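Local coordinates for superoxide dismutase [Fe] (Sulfolobus solfataricus, PDB 1WB7), which catalyses the disproportionation of superoxide radicals to hydrogen peroxide and dioxygen at one iron ion per subunit, and works as a homotetramer, at residues A[151-155]-A[156-160]; A[168-172]-A[173-177]. The protein carries 1 engineered substitution. All blocks are in the same frame, centred on the assembly; numbering follows the deposited sequence.

Interaction 1. Residues A[151-155]-A[156-160]; sequences TFENH and FQNHI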
loop_
_atom_site.group_PDB
_atom_site.type_symbol
_atom_site.label_atom_id
_atom_site.label_comp_id
_atom_site.label_asym_id
_atom_site.label_seq_id
_atom_site.Cartn_x
_atom_site.Cartn_y
_atom_site.Cartn_z
ATOM N N THR A 151 -12.174 1.109 5.794
ATOM C CA THR A 151 -11.220 0.279 6.517
ATOM C C THR A 151 -9.837 0.785 6.117
ATOM O O THR A 151 -9.577 1.051 4.938
ATOM C CB THR A 151 -11.332 -1.242 6.166
ATOM O OG1 THR A 151 -11.295 -1.422 4.744
ATOM C CG2 THR A 151 -12.615 -1.841 6.736
ATOM N N PHE A 152 -8.970 0.951 7.111
ATOM C CA PHE A 152 -7.596 1.400 6.886
ATOM C C PHE A 152 -6.716 0.155 6.930
ATOM O O PHE A 152 -7.012 -0.793 7.661
ATOM C CB PHE A 152 -7.101 2.313 8.021
ATOM C CG PHE A 152 -7.839 3.619 8.159
ATOM C CD1 PHE A 152 -7.629 4.415 9.288
ATOM C CD2 PHE A 152 -8.738 4.057 7.190
ATOM C CE1 PHE A 152 -8.304 5.625 9.453
ATOM C CE2 PHE A 152 -9.416 5.266 7.347
ATOM C CZ PHE A 152 -9.200 6.052 8.479
ATOM N N GLU A 153 -5.649 0.154 6.145
ATOM C CA GLU A 153 -4.691 -0.943 6.180
ATOM C C GLU A 153 -3.498 -0.257 6.847
ATOM O O GLU A 153 -3.074 0.824 6.424
ATOM C CB GLU A 153 -4.385 -1.445 4.768
ATOM C CG GLU A 153 -5.597 -2.142 4.161
ATOM C CD GLU A 153 -5.430 -2.512 2.702
ATOM O OE1 GLU A 153 -6.454 -2.527 1.991
ATOM O OE2 GLU A 153 -4.294 -2.797 2.262
ATOM N N ASN A 154 -2.988 -0.875 7.909
ATOM C CA ASN A 154 -1.916 -0.295 8.708
ATOM C C ASN A 154 -2.556 0.985 9.277
ATOM O O ASN A 154 -3.779 1.089 9.316
ATOM C CB ASN A 154 -0.683 0.031 7.858
ATOM C CG ASN A 154 0.583 0.179 8.704
ATOM O OD1 ASN A 154 0.547 0.735 9.805
ATOM N ND2 ASN A 154 1.706 -0.310 8.188
ATOM N N HIS A 155 -1.764 1.958 9.709
ATOM C CA HIS A 155 -2.337 3.183 10.275
ATOM C C HIS A 155 -2.547 4.301 9.256
ATOM O O HIS A 155 -3.295 5.239 9.506
ATOM C CB HIS A 155 -1.419 3.760 11.365
ATOM C CG HIS A 155 -1.116 2.815 12.486
ATOM N ND1 HIS A 155 -2.095 2.233 13.261
ATOM C CD2 HIS A 155 0.066 2.384 12.987
ATOM C CE1 HIS A 155 -1.531 1.486 14.191
ATOM N NE2 HIS A 155 -0.220 1.560 14.047
ATOM N N PHE A 156 -1.895 4.191 8.106
ATOM C CA PHE A 156 -1.925 5.265 7.127
ATOM C C PHE A 156 -2.459 5.020 5.723
ATOM O O PHE A 156 -2.321 5.894 4.865
ATOM C CB PHE A 156 -0.507 5.817 7.017
ATOM C CG PHE A 156 0.517 4.764 6.668
ATOM C CD1 PHE A 156 0.827 4.482 5.340
ATOM C CD2 PHE A 156 1.135 4.022 7.668
ATOM C CE1 PHE A 156 1.735 3.477 5.013
ATOM C CE2 PHE A 156 2.047 3.010 7.353
ATOM C CZ PHE A 156 2.347 2.736 6.025
ATOM N N GLN A 157 -3.055 3.861 5.459
ATOM C CA GLN A 157 -3.569 3.615 4.115
ATOM C C GLN A 157 -5.093 3.559 4.064
ATOM O O GLN A 157 -5.728 2.941 4.924
ATOM C CB GLN A 157 -2.983 2.315 3.547
ATOM C CG GLN A 157 -1.455 2.285 3.524
ATOM C CD GLN A 157 -0.893 1.003 2.924
ATOM O OE1 GLN A 157 -1.427 -0.082 3.140
ATOM N NE2 GLN A 157 0.200 1.125 2.177
ATOM N N ASN A 158 -5.653 4.228 3.051
ATOM C CA ASN A 158 -7.096 4.297 2.776
ATOM C C ASN A 158 -7.883 5.446 3.407
ATOM O O ASN A 158 -9.100 5.522 3.230
ATOM C CB ASN A 158 -7.787 2.979 3.130
ATOM C CG ASN A 158 -7.184 1.798 2.407
ATOM O OD1 ASN A 158 -6.376 1.961 1.500
ATOM N ND2 ASN A 158 -7.583 0.600 2.804
ATOM N N HIS A 159 -7.211 6.336 4.137
ATOM C CA HIS A 159 -7.903 7.463 4.745
ATOM C C HIS A 159 -8.555 8.297 3.651
ATOM O O HIS A 159 -8.142 8.241 2.489
ATOM C CB HIS A 159 -6.940 8.406 5.478
ATOM C CG HIS A 159 -6.253 7.799 6.656
ATOM N ND1 HIS A 159 -6.078 8.483 7.839
ATOM C CD2 HIS A 159 -5.654 6.595 6.823
ATOM C CE1 HIS A 159 -5.402 7.725 8.685
ATOM N NE2 HIS A 159 -5.133 6.576 8.093
ATOM N N ILE A 160 -9.569 9.070 4.032
ATOM C CA ILE A 160 -10.224 9.984 3.108
ATOM C C ILE A 160 -9.811 11.351 3.632
ATOM O O ILE A 160 -9.950 11.646 4.818
ATOM C CB ILE A 160 -11.762 9.861 3.112
ATOM C CG1 ILE A 160 -12.176 8.549 2.430
ATOM C CG2 ILE A 160 -12.372 11.057 2.372
ATOM C CD1 ILE A 160 -13.672 8.265 2.456
#
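The rings of Phe152 and His159 lie face to face, their planes 11° apart and their centroids 3.9 Å from each other. CD2 of His159 sits over the centre of the Phe152 ring, and CE1 of Phe152 over that of the imidazole. At the imidazole edge, near the ring plane, NE2 of His159 donates to O of His155 at 2.7 Å. Stack and bond together fix the rotation of this ring. The Asn154 amide leans on CE2 of Phe156, with amide and ring planes 45° apart. OD1 of Asn154 also accepts from N of His155.

After strand 147-153 ends, the chain turns back on itself. Glu153 and Gln157 form a single antiparallel, hydrogen-bonded pair, Glu153 N to Gln157 O at 3.0 Å and Gln157 N to Glu153 O at 3.2 Å. ND2 of Asn158 donates in its amide plane to O of Thr151 at 3.0 Å. It also makes a weak bond to OE1 of Glu153, whose OE2 forms a salt bridge with Arg72 of the third subunit. ND1 of His155 accepts from NE1 of Trp135, close to the iron site. NE2 of His159 acts as the donor to a carbonyl, which implies that this nitrogen carries a proton.

Interaction 2. Residues A[168-172]-A[173-177]; sequences ILDEF and EHAYY. With FE (Fe (III) ion), chain C.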
loop_
_atom_site.group_PDB
_atom_site.type_symbol
_atom_site.label_atom_id
_atom_site.label_comp_id
_atom_site.label_asym_id
_atom_site.label_seq_id
_atom_site.Cartn_x
_atom_site.Cartn_y
_atom_site.Cartn_z
ATOM N N ILE A 168 -14.386 4.788 15.452
ATOM C CA ILE A 168 -13.112 4.191 15.096
ATOM C C ILE A 168 -12.862 2.899 15.854
ATOM O O ILE A 168 -12.988 2.842 17.080
ATOM C CB ILE A 168 -11.934 5.179 15.318
ATOM C CG1 ILE A 168 -10.615 4.491 14.943
ATOM C CG2 ILE A 168 -11.911 5.676 16.757
ATOM C CD1 ILE A 168 -9.463 5.458 14.695
ATOM N N LEU A 169 -12.524 1.852 15.105
ATOM C CA LEU A 169 -12.248 0.540 15.684
ATOM C C LEU A 169 -10.839 0.077 15.319
ATOM O O LEU A 169 -10.505 -0.027 14.138
ATOM C CB LEU A 169 -13.267 -0.480 15.170
ATOM C CG LEU A 169 -12.992 -1.958 15.461
ATOM C CD1 LEU A 169 -13.011 -2.211 16.964
ATOM C CD2 LEU A 169 -14.051 -2.811 14.763
ATOM N N ASP A 170 -10.018 -0.200 16.327
ATOM C CA ASP A 170 -8.652 -0.664 16.096
ATOM C C ASP A 170 -8.662 -2.151 15.728
ATOM O O ASP A 170 -9.192 -2.983 16.471
ATOM C CB ASP A 170 -7.800 -0.467 17.353
ATOM C CG ASP A 170 -6.328 -0.777 17.118
ATOM O OD1 ASP A 170 -5.979 -1.267 16.022
ATOM O OD2 ASP A 170 -5.516 -0.532 18.033
ATOM N N GLU A 171 -8.064 -2.488 14.591
ATOM C CA GLU A 171 -8.028 -3.875 14.172
ATOM C C GLU A 171 -6.630 -4.477 14.075
ATOM O O GLU A 171 -6.428 -5.474 13.392
ATOM C CB GLU A 171 -8.777 -4.054 12.847
ATOM C CG GLU A 171 -10.274 -3.807 12.971
ATOM C CD GLU A 171 -11.039 -4.209 11.727
ATOM O OE1 GLU A 171 -11.106 -5.423 11.431
ATOM O OE2 GLU A 171 -11.567 -3.310 11.045
ATOM N N PHE A 172 -5.657 -3.859 14.741
ATOM C CA PHE A 172 -4.315 -4.428 14.766
ATOM C C PHE A 172 -4.486 -5.574 15.749
ATOM O O PHE A 172 -5.353 -5.520 16.617
ATOM C CB PHE A 172 -3.286 -3.433 15.308
ATOM C CG PHE A 172 -2.533 -2.698 14.236
ATOM C CD1 PHE A 172 -3.191 -1.807 13.388
ATOM C CD2 PHE A 172 -1.168 -2.914 14.057
ATOM C CE1 PHE A 172 -2.494 -1.139 12.372
ATOM C CE2 PHE A 172 -0.465 -2.254 13.046
ATOM C CZ PHE A 172 -1.127 -1.365 12.201
ATOM N N GLU A 173 -3.671 -6.609 15.628
ATOM C CA GLU A 173 -3.809 -7.759 16.511
ATOM C C GLU A 173 -3.581 -7.473 17.992
ATOM O O GLU A 173 -4.185 -8.128 18.842
ATOM C CB GLU A 173 -2.897 -8.882 16.022
ATOM C CG GLU A 173 -3.258 -9.332 14.617
ATOM C CD GLU A 173 -2.320 -10.385 14.071
ATOM O OE1 GLU A 173 -1.092 -10.151 14.091
ATOM O OE2 GLU A 173 -2.818 -11.440 13.609
ATOM N N HIS A 174 -2.735 -6.493 18.306
ATOM C CA HIS A 174 -2.452 -6.156 19.704
ATOM C C HIS A 174 -3.656 -5.558 20.421
ATOM O O HIS A 174 -3.642 -5.380 21.631
ATOM C CB HIS A 174 -1.273 -5.177 19.804
ATOM C CG HIS A 174 -1.530 -3.847 19.170
ATOM N ND1 HIS A 174 -0.845 -3.407 18.059
ATOM C CD2 HIS A 174 -2.395 -2.857 19.493
ATOM C CE1 HIS A 174 -1.277 -2.203 17.724
ATOM N NE2 HIS A 174 -2.218 -1.847 18.579
ATOM N N ALA A 175 -4.704 -5.246 19.677
ATOM C CA ALA A 175 -5.893 -4.671 20.287
ATOM C C ALA A 175 -6.800 -5.751 20.860
ATOM O O ALA A 175 -7.728 -5.446 21.609
ATOM C CB ALA A 175 -6.653 -3.856 19.259
ATOM N N TYR A 176 -6.528 -7.010 20.529
ATOM C CA TYR A 176 -7.385 -8.097 20.997
ATOM C C TYR A 176 -6.734 -9.461 21.206
ATOM O O TYR A 176 -7.301 -10.308 21.890
ATOM C CB TYR A 176 -8.541 -8.275 20.008
ATOM C CG TYR A 176 -8.088 -8.698 18.618
ATOM C CD1 TYR A 176 -7.717 -10.019 18.348
ATOM C CD2 TYR A 176 -7.994 -7.770 17.583
ATOM C CE1 TYR A 176 -7.263 -10.405 17.079
ATOM C CE2 TYR A 176 -7.537 -8.142 16.312
ATOM C CZ TYR A 176 -7.175 -9.459 16.068
ATOM O OH TYR A 176 -6.730 -9.822 14.817
ATOM N N TYR A 177 -5.560 -9.680 20.627
ATOM C CA TYR A 177 -4.918 -10.986 20.719
ATOM C C TYR A 177 -4.799 -11.638 22.090
ATOM O O TYR A 177 -5.176 -12.793 22.251
ATOM C CB TYR A 177 -3.532 -10.958 20.068
ATOM C CG TYR A 177 -3.260 -12.228 19.295
ATOM C CD1 TYR A 177 -3.801 -12.415 18.024
ATOM C CD2 TYR A 177 -2.535 -13.275 19.864
ATOM C CE1 TYR A 177 -3.631 -13.618 17.336
ATOM C CE2 TYR A 177 -2.362 -14.482 19.184
ATOM C CZ TYR A 177 -2.915 -14.645 17.921
ATOM O OH TYR A 177 -2.769 -15.839 17.255
HETATM FE FE FE C . -3.650 -0.246 18.485
HETATM O O HOH W 1 -3.180 -0.185 16.155
HETATM O O HOH W 2 -6.146 -8.094 12.746
#
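Asp170, at the end of strand 165-170, and His174, in the 3-10 segment 173-175 after it, both bind the iron ion. They belong to the C-terminal domain of the iron/manganese superoxide dismutase fold. Between them the chain makes an Asx turn at Asp170.

Metal bonds come first. OD2 of Asp170 is 1.9 Å from the iron and NE2 of His174 is 2.1 Å from it. Carboxylate and imidazole planes stand 75° apart. His33, His84 and water 1 complete the site. The His174 ring reaches the metal with CG between its backbone N and carbonyl carbon (chi1 64°), which turns the imidazole back toward Asp170.

Hydrogen bonds set the ligands in place. The other carboxylate oxygen, OD1 of Asp170, accepts from N of Phe172 at 2.9 Å, from above the carboxylate plane. Water 1 gives it a weak bond as well. The two oxygens thus divide the work, one on the metal and one on the turn. N of Ala175 donates to O of Phe172 at 3.1 Å and closes the 3-10 turn. ND1 of His174 is hydrogen-bonded to Glu173 of the third subunit, and Glu173 here bonds His174 of that subunit in return, so the two iron sites are linked across the interface.

Packing contacts lie alongside. CB of Phe172 lies over one face of the His174 ring, 3.7 Å from its centroid, in a CH-pi contact offset toward the rim. The two rings themselves meet obliquely. The methyl group of Ala175 rests against OD2 of Asp170. Tyr176 stands at the N-cap position, and O of Glu173 lies over the centre of its ring.

Water 2 ties the two segments together: it donates to O of Glu171 at 2.7 Å and lies 2.8 Å from OH of Tyr176.

How the interactions relate
Both interactions are buried, and both lie where the chain leaves a strand of the same three-stranded antiparallel sheet. Strands 147-153 and 165-170 are the outermost of the three within the chain, with 134-140 between them. Interaction 1 closes a turn by backbone pairing, amide bonds and a ring stack, and it meets two other subunits. Interaction 2 is built round the iron, with metal bonds from a carboxylate and an imidazole, and meets the third subunit. The two touch where His155 stacks on Phe172, CE1 of each 3.3 Å apart. Segment 151-155 thus adds a second-shell histidine beside the phenylalanine that packs on ligand His174, while segments 168-172 and 173-177 hold first-shell ligands.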